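Local coordinates for leucine aminopeptidase (Parabacteroides distasonis, PDB 3TC8), which probably acts as a zinc-dependent exopeptidase of peptidase family M28, removing residues from the amino end of peptides, at residues A[110-114]-A[115-119]; A[186-189]-A[190-193]; A[285-288]-A[289-292]; A[298-301]-A[302-305]. All coordinates share one frame; numbering follows the deposited sequence. Where two conformers were deposited one is given.

Contact 1. Residues A[110-114]-A[115-119]; sequences DHDPD and PSKHR. With EDO (1,2-ethanediol), chain E.
The backbone N of K117 donates to D114 O at 2.8 Å, closing a tight turn in a surface loop. The D114 side chain braces the same turn. Its CG stands anti to the backbone N (chi1 -179°), which brings OD1 to 2.9 Å from S116 N, and this donor meets the carboxylate from above its plane. Just before it, D112 OD1 accepts from D114 N at 2.9 Å, an Asx turn. The CB of K117 packs 3.7 Å from D112 CG, side by side.

H118 ties the two halves together. Its NE2 donates to D112 O at 2.9 Å, with the acceptor close to the ring plane. P115 CA lies over the centre of one ring face, and D110 O lies off-centre over the other. ND1 is 2.8 Å from O2 of an ethanediol, probably picked up during crystallisation. R119 grips both ends of that diol, with NH1 2.9 Å from its O2.

The loop runs from strand 96-102 to helix 125-144. D110, at its inner end, forms a salt bridge with R106 and touches the zinc ligand H281. D112 bonds Q283, and R119 makes a cation-pi contact with F166.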
loop_
_atom_site.group_PDB
_atom_site.type_symbol
_atom_site.label_atom_id
_atom_site.label_comp_id
_atom_site.label_asym_id
_atom_site.label_seq_id
_atom_site.Cartn_x
_atom_site.Cartn_y
_atom_site.Cartn_z
ATOM N N ASP A 110 6.511 -11.592 -14.173
ATOM C CA ASP A 110 6.380 -13.032 -14.349
ATOM C C ASP A 110 5.030 -13.498 -14.851
ATOM O O ASP A 110 4.907 -14.660 -15.164
ATOM C CB ASP A 110 6.823 -13.790 -13.091
ATOM C CG ASP A 110 6.193 -13.303 -11.774
ATOM O OD1 ASP A 110 6.015 -12.084 -11.565
ATOM O OD2 ASP A 110 5.943 -14.198 -10.904
ATOM N N HIS A 111 4.100 -12.565 -15.013
ATOM C CA HIS A 111 2.850 -12.821 -15.682
ATOM C C HIS A 111 2.773 -12.182 -17.070
ATOM O O HIS A 111 1.745 -12.229 -17.753
ATOM C CB HIS A 111 1.663 -12.415 -14.839
ATOM C CG HIS A 111 1.447 -13.332 -13.691
ATOM N ND1 HIS A 111 0.544 -14.362 -13.746
ATOM C CD2 HIS A 111 2.050 -13.427 -12.486
ATOM C CE1 HIS A 111 0.620 -15.061 -12.624
ATOM N NE2 HIS A 111 1.488 -14.488 -11.815
ATOM N N ASP A 112 3.865 -11.603 -17.544
ATOM C CA ASP A 112 3.896 -10.991 -18.857
ATOM C C ASP A 112 3.644 -12.055 -19.909
ATOM O O ASP A 112 4.174 -13.149 -19.825
ATOM C CB ASP A 112 5.223 -10.267 -19.149
ATOM C CG ASP A 112 5.069 -9.214 -20.191
ATOM O OD1 ASP A 112 5.128 -9.550 -21.396
ATOM O OD2 ASP A 112 4.842 -8.054 -19.790
ATOM N N PRO A 113 2.877 -11.724 -20.969
ATOM C CA PRO A 113 2.724 -12.699 -22.056
ATOM C C PRO A 113 4.053 -13.030 -22.771
ATOM O O PRO A 113 4.141 -14.110 -23.379
ATOM C CB PRO A 113 1.761 -12.034 -23.030
ATOM C CG PRO A 113 1.359 -10.809 -22.406
ATOM C CD PRO A 113 2.042 -10.519 -21.158
ATOM N N ASP A 114 5.022 -12.113 -22.775
ATOM C CA ASP A 114 6.258 -12.325 -23.481
ATOM C C ASP A 114 7.290 -12.945 -22.516
ATOM O O ASP A 114 7.699 -12.291 -21.547
ATOM C CB ASP A 114 6.777 -10.983 -23.973
ATOM C CG ASP A 114 8.064 -11.074 -24.759
ATOM O OD1 ASP A 114 8.658 -12.161 -24.839
ATOM O OD2 ASP A 114 8.475 -10.009 -25.268
ATOM N N PRO A 115 7.732 -14.190 -22.750
ATOM C CA PRO A 115 8.702 -14.800 -21.830
ATOM C C PRO A 115 10.010 -14.043 -21.730
ATOM O O PRO A 115 10.697 -14.143 -20.702
ATOM C CB PRO A 115 8.927 -16.198 -22.414
ATOM C CG PRO A 115 8.441 -16.111 -23.771
ATOM C CD PRO A 115 7.397 -15.096 -23.871
ATOM N N SER A 116 10.352 -13.264 -22.746
ATOM C CA SER A 116 11.560 -12.439 -22.669
ATOM C C SER A 116 11.410 -11.269 -21.691
ATOM O O SER A 116 12.408 -10.612 -21.436
ATOM C CB SER A 116 11.988 -11.979 -24.052
ATOM O OG SER A 116 12.436 -13.107 -24.837
ATOM N N LYS A 117 10.198 -11.002 -21.199
ATOM C CA LYS A 117 10.020 -9.971 -20.182
ATOM C C LYS A 117 9.882 -10.537 -18.776
ATOM O O LYS A 117 9.810 -9.753 -17.821
ATOM C CB LYS A 117 8.804 -9.103 -20.502
ATOM C CG LYS A 117 8.918 -8.335 -21.807
ATOM C CD LYS A 117 10.066 -7.365 -21.838
ATOM C CE LYS A 117 10.080 -6.534 -23.133
ATOM N NZ LYS A 117 11.201 -5.562 -23.050
ATOM N N HIS A 118 9.872 -11.861 -18.599
ATOM C CA HIS A 118 9.579 -12.397 -17.289
ATOM C C HIS A 118 10.570 -11.982 -16.230
ATOM O O HIS A 118 10.196 -11.840 -15.055
ATOM C CB HIS A 118 9.543 -13.920 -17.334
ATOM C CG HIS A 118 8.325 -14.452 -18.002
ATOM N ND1 HIS A 118 8.176 -15.785 -18.324
ATOM C CD2 HIS A 118 7.200 -13.807 -18.425
ATOM C CE1 HIS A 118 6.977 -15.944 -18.879
ATOM N NE2 HIS A 118 6.362 -14.761 -18.941
ATOM N N ARG A 119 11.831 -11.748 -16.626
ATOM C CA ARG A 119 12.886 -11.461 -15.695
ATOM C C ARG A 119 13.240 -9.972 -15.652
ATOM O O ARG A 119 14.295 -9.613 -15.108
ATOM C CB ARG A 119 14.107 -12.336 -16.015
ATOM C CG ARG A 119 13.832 -13.774 -15.687
ATOM C CD ARG A 119 14.833 -14.741 -16.317
ATOM N NE ARG A 119 14.474 -16.154 -16.095
ATOM C CZ ARG A 119 13.492 -16.804 -16.721
ATOM N NH1 ARG A 119 12.798 -16.260 -17.699
ATOM N NH2 ARG A 119 13.205 -18.074 -16.372
HETATM C C1 EDO E . 10.469 -19.865 -18.936
HETATM O O1 EDO E . 11.604 -19.890 -18.054
HETATM C C2 EDO E . 10.219 -18.457 -19.467
HETATM O O2 EDO E . 10.329 -17.505 -18.407
#

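Contact 2. Residues A[186-189]-A[190-193]; sequences PHVP and NYTA
H187 and Y191 meet ring to ring round a type II beta turn that runs from V188 to Y191. The imidazole comes in over one face of the phenol ring, near its rim, with H187 CE1 3.5 Å from Y191 CD1. The planes are inclined at 47°, and the rings meet obliquely. Two torsions set this up. H187 holds CG between its backbone N and carbonyl carbon (chi1 63°), which swings the imidazole toward the tyrosine. Y191 has CG opposite its own backbone N (chi1 175°), which lays the phenol beside V188 and H187.

V188 reaches the edge of the same phenol, its CG2 3.8 Å from Y191 CD1. P186 packs at the root of the side chain, its CB 3.7 Å from Y191 CB. The bond that closes the turn, Y191 N to V188 O at 3.2 Å, is weak. Y191 OH is hydrogen-bonded to D152 OD2. With a serine at Y191 the ring is gone, which would probably uncover the flank of H187 and V188 and leave D152 without its hydroxyl mate.

The turn joins helix 177-184 to strand 195-200. W182, near the C-terminal end of that helix, bonds H187 ND1 and meets both rings. Y191 also packs on L98 of strand 96-102, and H187 rests on I86 and S88 of strand 79-89.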
loop_
_atom_site.group_PDB
_atom_site.type_symbol
_atom_site.label_atom_id
_atom_site.label_comp_id
_atom_site.label_asym_id
_atom_site.label_seq_id
_atom_site.Cartn_x
_atom_site.Cartn_y
_atom_site.Cartn_z
ATOM N N PRO A 186 8.616 -3.748 15.878
ATOM C CA PRO A 186 7.997 -2.497 15.476
ATOM C C PRO A 186 8.859 -1.310 15.785
ATOM O O PRO A 186 9.774 -1.385 16.592
ATOM C CB PRO A 186 6.684 -2.501 16.258
ATOM C CG PRO A 186 6.955 -3.396 17.420
ATOM C CD PRO A 186 7.829 -4.483 16.864
ATOM N N HIS A 187 8.554 -0.194 15.170
ATOM C CA HIS A 187 9.381 1.004 15.314
ATOM C C HIS A 187 9.308 1.658 16.676
ATOM O O HIS A 187 10.168 2.463 17.010
ATOM C CB HIS A 187 8.982 2.019 14.227
ATOM C CG HIS A 187 7.584 2.491 14.351
ATOM N ND1 HIS A 187 6.499 1.699 14.035
ATOM C CD2 HIS A 187 7.095 3.677 14.784
ATOM C CE1 HIS A 187 5.408 2.391 14.292
ATOM N NE2 HIS A 187 5.741 3.569 14.814
ATOM N N VAL A 188 8.238 1.389 17.410
ATOM C CA VAL A 188 8.138 1.735 18.822
ATOM C C VAL A 188 7.674 0.435 19.537
ATOM O O VAL A 188 6.937 -0.388 18.977
ATOM C CB VAL A 188 7.211 2.905 19.121
ATOM C CG1 VAL A 188 7.710 4.213 18.465
ATOM C CG2 VAL A 188 5.889 2.583 18.660
ATOM N N PRO A 189 8.130 0.259 20.785
ATOM C CA PRO A 189 7.824 -0.990 21.475
ATOM C C PRO A 189 6.337 -1.261 21.638
ATOM O O PRO A 189 5.576 -0.330 21.939
ATOM C CB PRO A 189 8.461 -0.768 22.867
ATOM C CG PRO A 189 9.514 0.226 22.673
ATOM C CD PRO A 189 9.064 1.107 21.536
ATOM N N ASN A 190 5.919 -2.474 21.338
ATOM C CA ASN A 190 4.544 -2.911 21.494
ATOM C C ASN A 190 3.575 -2.004 20.756
ATOM O O ASN A 190 2.444 -1.769 21.205
ATOM C CB ASN A 190 4.153 -3.063 22.946
ATOM C CG ASN A 190 5.004 -4.072 23.666
ATOM O OD1 ASN A 190 5.628 -3.735 24.638
ATOM N ND2 ASN A 190 5.152 -5.251 23.083
ATOM N N TYR A 191 3.969 -1.560 19.571
ATOM C CA TYR A 191 3.150 -0.693 18.765
ATOM C C TYR A 191 1.768 -1.296 18.615
ATOM O O TYR A 191 1.638 -2.458 18.240
ATOM C CB TYR A 191 3.780 -0.485 17.387
ATOM C CG TYR A 191 2.883 0.323 16.476
ATOM C CD1 TYR A 191 2.811 1.690 16.575
ATOM C CD2 TYR A 191 2.021 -0.289 15.570
ATOM C CE1 TYR A 191 1.914 2.425 15.785
ATOM C CE2 TYR A 191 1.188 0.425 14.774
ATOM C CZ TYR A 191 1.101 1.791 14.894
ATOM O OH TYR A 191 0.223 2.465 14.100
ATOM N N THR A 192 0.759 -0.446 18.731
ATOM C CA THR A 192 -0.611 -0.825 18.448
ATOM C C THR A 192 -1.342 0.345 17.781
ATOM O O THR A 192 -0.903 1.484 17.833
ATOM C CB THR A 192 -1.338 -1.304 19.713
ATOM O OG1 THR A 192 -2.531 -1.968 19.315
ATOM C CG2 THR A 192 -1.635 -0.181 20.653
ATOM N N ALA A 193 -2.469 0.017 17.199
ATOM C CA ALA A 193 -3.393 0.999 16.643
ATOM C C ALA A 193 -4.785 0.407 16.751
ATOM O O ALA A 193 -4.954 -0.799 16.862
ATOM C CB ALA A 193 -3.028 1.313 15.170
#

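Contact 3. Residues A[285-288]-A[289-292]; sequences DNME and NIDR
The amide groups of N286 and N289 are turned nearly alike, their planes 18° apart, although the two side chains cross at about a right angle. Above the N286 amide plane, 37° out of it, sits the backbone N of E288, which donates to N286 OD1 at 3.1 Å. This is an Asx turn. It depends on N286 CG lying between its backbone N and carbonyl carbon (chi1 64°), which brings OD1 within bonding distance of E288 N. Replacing N286 by an alanine would probably leave E288 N without its side-chain acceptor and slacken the start of the turn.

A short 3-10 segment follows. I290 N donates to M287 O at 3.1 Å, while the bond from N289 N to N286 O, at 3.5 Å, is weak. A water bridges the same turn, giving one hydrogen to M287 O at 2.7 Å and the other to I290 O. The selenomethionine at M287 bends twice along its chain, and its CE comes 4.2 Å from I290 CB. Both side chains touch Y28 of helix 24-36 and A125 of helix 125-144. D291 then caps helix 292-308, its OD1 accepting from T294 N.

D285 links this loop to the metal site. Its two carboxylate oxygens take the backbone N atoms of D126 and D127, and D127 binds zinc. This is consistent with a second-shell role, in which D285 would help position the backbone of D127.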
loop_
_atom_site.group_PDB
_atom_site.type_symbol
_atom_site.label_atom_id
_atom_site.label_comp_id
_atom_site.label_asym_id
_atom_site.label_seq_id
_atom_site.Cartn_x
_atom_site.Cartn_y
_atom_site.Cartn_z
ATOM N N ASP A 285 2.238 -2.658 -16.081
ATOM C CA ASP A 285 1.965 -1.943 -14.829
ATOM C C ASP A 285 2.801 -0.644 -14.795
ATOM O O ASP A 285 3.780 -0.495 -14.045
ATOM C CB ASP A 285 2.206 -2.806 -13.600
ATOM C CG ASP A 285 1.777 -2.101 -12.323
ATOM O OD1 ASP A 285 1.168 -1.013 -12.422
ATOM O OD2 ASP A 285 2.119 -2.583 -11.236
ATOM N N ASN A 286 2.307 0.289 -15.590
ATOM C CA ASN A 286 2.985 1.533 -15.850
ATOM C C ASN A 286 1.993 2.712 -15.691
ATOM O O ASN A 286 0.840 2.534 -15.289
ATOM C CB ASN A 286 3.696 1.496 -17.225
ATOM C CG ASN A 286 2.758 1.361 -18.347
ATOM O OD1 ASN A 286 1.600 1.736 -18.263
ATOM N ND2 ASN A 286 3.231 0.783 -19.446
HETATM N N MSE A 287 2.436 3.911 -15.991
HETATM C CA MSE A 287 1.630 5.080 -15.702
HETATM C C MSE A 287 0.355 5.148 -16.518
HETATM O O MSE A 287 -0.584 5.842 -16.116
HETATM C CB MSE A 287 2.417 6.373 -15.888
HETATM C CG MSE A 287 3.480 6.679 -14.824
HETATM SE SE MSE A 287 2.731 6.838 -13.049
HETATM C CE MSE A 287 1.449 8.228 -13.327
ATOM N N GLU A 288 0.262 4.428 -17.632
ATOM C CA GLU A 288 -0.896 4.580 -18.485
ATOM C C GLU A 288 -2.209 4.148 -17.830
ATOM O O GLU A 288 -3.246 4.712 -18.181
ATOM C CB GLU A 288 -0.700 3.870 -19.822
ATOM C CG GLU A 288 0.577 4.269 -20.556
ATOM C CD GLU A 288 0.777 3.570 -21.870
ATOM O OE1 GLU A 288 1.938 3.221 -22.155
ATOM O OE2 GLU A 288 -0.219 3.391 -22.600
ATOM N N ASN A 289 -2.159 3.258 -16.842
ATOM C CA ASN A 289 -3.395 2.829 -16.208
ATOM C C ASN A 289 -3.855 3.734 -15.078
ATOM O O ASN A 289 -4.950 3.548 -14.568
ATOM C CB ASN A 289 -3.244 1.432 -15.643
ATOM C CG ASN A 289 -2.759 0.445 -16.654
ATOM O OD1 ASN A 289 -1.659 -0.180 -16.465
ATOM N ND2 ASN A 289 -3.498 0.264 -17.705
ATOM N N ILE A 290 -2.991 4.624 -14.598
ATOM C CA ILE A 290 -3.272 5.372 -13.399
ATOM C C ILE A 290 -4.301 6.440 -13.698
ATOM O O ILE A 290 -4.213 7.131 -14.711
ATOM C CB ILE A 290 -1.975 5.937 -12.802
ATOM C CG1 ILE A 290 -0.957 4.787 -12.551
ATOM C CG2 ILE A 290 -2.237 6.725 -11.503
ATOM C CD1 ILE A 290 -1.410 3.707 -11.572
ATOM N N ASP A 291 -5.267 6.569 -12.796
ATOM C CA ASP A 291 -6.456 7.369 -13.035
ATOM C C ASP A 291 -6.786 8.215 -11.819
ATOM O O ASP A 291 -6.913 7.697 -10.704
ATOM C CB ASP A 291 -7.599 6.430 -13.382
ATOM C CG ASP A 291 -8.805 7.126 -13.765
ATOM O OD1 ASP A 291 -9.598 7.473 -12.859
ATOM O OD2 ASP A 291 -9.014 7.304 -14.977
ATOM N N ARG A 292 -6.924 9.524 -12.014
ATOM C CA ARG A 292 -7.214 10.446 -10.944
ATOM C C ARG A 292 -8.548 10.134 -10.264
ATOM O O ARG A 292 -8.678 10.363 -9.068
ATOM C CB ARG A 292 -7.183 11.866 -11.465
ATOM C CG ARG A 292 -5.821 12.351 -11.784
ATOM C CD ARG A 292 -5.852 13.599 -12.655
ATOM N NE ARG A 292 -4.519 14.143 -12.947
ATOM C CZ ARG A 292 -3.732 13.715 -13.911
ATOM N NH1 ARG A 292 -4.111 12.715 -14.692
ATOM N NH2 ARG A 292 -2.574 14.318 -14.130
HETATM O O HOH W 1 -2.283 7.863 -16.629
#

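Contact 4. Residues A[298-301]-A[302-305]; sequences AGQT and VLEV
Residues A298 to V305 form two turns of an alpha helix, part of the closing helix 292-308 of this M28 domain. The backbone bonds come first. Each donor reaches the carbonyl four residues back: V302 N to A298 O at 3.1 Å, L303 N to G299 O at 3.0 Å, E304 N to Q300 O at 2.9 Å and V305 N to T301 O at 3.1 Å. In all four the donor is tilted only modestly from the carbonyl plane.

Next come side-chain carbons packed on backbone oxygens of the preceding turn. A methyl group of V302, CG2, stands 3.4 Å from A298 O. L303 lies against G299 O in the same way, through its CG.

Apolar packing joins the helix to its neighbours. T301 and V305 pack on V226, A230, M225 and A229 of helix 213-233, while V302 and L303 meet I138 of helix 125-144. The helix thus packs on two others.

Polar side-chain bonds come last. T301 OG1 bonds A297 O, and E304 OE2 forms a salt bridge with R309. Q300 is held at both ends of its amide, OE1 by F22 N and NE2 by P20 O. Its chain leaves with CG anti to the backbone N (chi1 -166°) and then bends at chi2, which brings the amide beside L303, NE2 4.1 Å from L303 CD1. A water links Q300 to E304, accepting from Q300 NE2 at 2.8 Å and donating to E304 OE1 at 2.7 Å.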
loop_
_atom_site.group_PDB
_atom_site.type_symbol
_atom_site.label_atom_id
_atom_site.label_comp_id
_atom_site.label_asym_id
_atom_site.label_seq_id
_atom_site.Cartn_x
_atom_site.Cartn_y
_atom_site.Cartn_z
ATOM N N ALA A 298 -10.508 6.368 -3.596
ATOM C CA ALA A 298 -9.814 5.734 -2.501
ATOM C C ALA A 298 -9.415 6.719 -1.440
ATOM O O ALA A 298 -9.612 6.510 -0.229
ATOM C CB ALA A 298 -8.627 4.941 -3.028
ATOM N N GLY A 299 -8.755 7.791 -1.860
ATOM C CA GLY A 299 -8.193 8.718 -0.921
ATOM C C GLY A 299 -9.212 9.516 -0.133
ATOM O O GLY A 299 -9.007 9.724 1.079
ATOM N N GLN A 300 -10.241 9.995 -0.811
ATOM C CA GLN A 300 -11.247 10.771 -0.107
ATOM C C GLN A 300 -11.997 9.899 0.889
ATOM O O GLN A 300 -12.361 10.390 1.966
ATOM C CB GLN A 300 -12.200 11.438 -1.112
ATOM C CG GLN A 300 -13.052 12.532 -0.445
ATOM C CD GLN A 300 -12.212 13.667 0.040
ATOM O OE1 GLN A 300 -11.397 14.192 -0.714
ATOM N NE2 GLN A 300 -12.329 14.033 1.308
ATOM N N THR A 301 -12.252 8.652 0.537
ATOM C CA THR A 301 -12.907 7.730 1.476
ATOM C C THR A 301 -12.069 7.551 2.727
ATOM O O THR A 301 -12.578 7.603 3.857
ATOM C CB THR A 301 -13.239 6.394 0.785
ATOM O OG1 THR A 301 -14.144 6.622 -0.280
ATOM C CG2 THR A 301 -13.811 5.359 1.756
ATOM N N VAL A 302 -10.733 7.357 2.576
ATOM C CA VAL A 302 -9.916 7.193 3.731
ATOM C C VAL A 302 -9.941 8.457 4.594
ATOM O O VAL A 302 -10.002 8.383 5.824
ATOM C CB VAL A 302 -8.464 6.774 3.342
ATOM C CG1 VAL A 302 -7.553 6.840 4.532
ATOM C CG2 VAL A 302 -8.458 5.389 2.717
ATOM N N LEU A 303 -9.837 9.639 3.985
ATOM C CA LEU A 303 -9.910 10.865 4.783
ATOM C C LEU A 303 -11.217 10.938 5.578
ATOM O O LEU A 303 -11.250 11.317 6.722
ATOM C CB LEU A 303 -9.786 12.108 3.875
ATOM C CG LEU A 303 -8.397 12.354 3.295
ATOM C CD1 LEU A 303 -8.440 13.535 2.348
ATOM C CD2 LEU A 303 -7.365 12.587 4.371
ATOM N N GLU A 304 -12.310 10.661 4.902
ATOM C CA GLU A 304 -13.627 10.689 5.574
ATOM C C GLU A 304 -13.655 9.806 6.812
ATOM O O GLU A 304 -14.184 10.200 7.843
ATOM C CB GLU A 304 -14.722 10.316 4.598
ATOM C CG GLU A 304 -16.152 10.408 5.174
ATOM C CD GLU A 304 -16.626 11.852 5.375
ATOM O OE1 GLU A 304 -16.126 12.766 4.683
ATOM O OE2 GLU A 304 -17.567 12.076 6.178
ATOM N N VAL A 305 -13.078 8.614 6.715
ATOM C CA VAL A 305 -13.078 7.670 7.770
ATOM C C VAL A 305 -12.203 8.120 8.951
ATOM O O VAL A 305 -12.609 8.072 10.140
ATOM C CB VAL A 305 -12.646 6.323 7.181
ATOM C CG1 VAL A 305 -12.363 5.307 8.286
ATOM C CG2 VAL A 305 -13.724 5.837 6.225
HETATM O O HOH W 2 -14.893 13.734 2.477
#

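In the fold
Contact 4 is the core contact, contact 3 is partly buried, and contacts 1 and 2 lie at the surface on opposite sides of the chain's centre, their centres about 39 Å apart. Contacts 3 and 4 share an element: 285-292 leads into helix 292-308, on which 298-305 lies. Both also touch helix 125-144. Contacts 1 and 3 each have an aspartate near the zinc site, and their nearest atoms are about 7 Å apart. Contacts 2 and 4 lie away from that site. The exposed loop of contact 1 relies on polar turns, contact 2 on aromatic packing against strands of the sheet, contact 3 on an Asx turn and short 3-10 bonds, and contact 4 on regular helix bonds with apolar flanks.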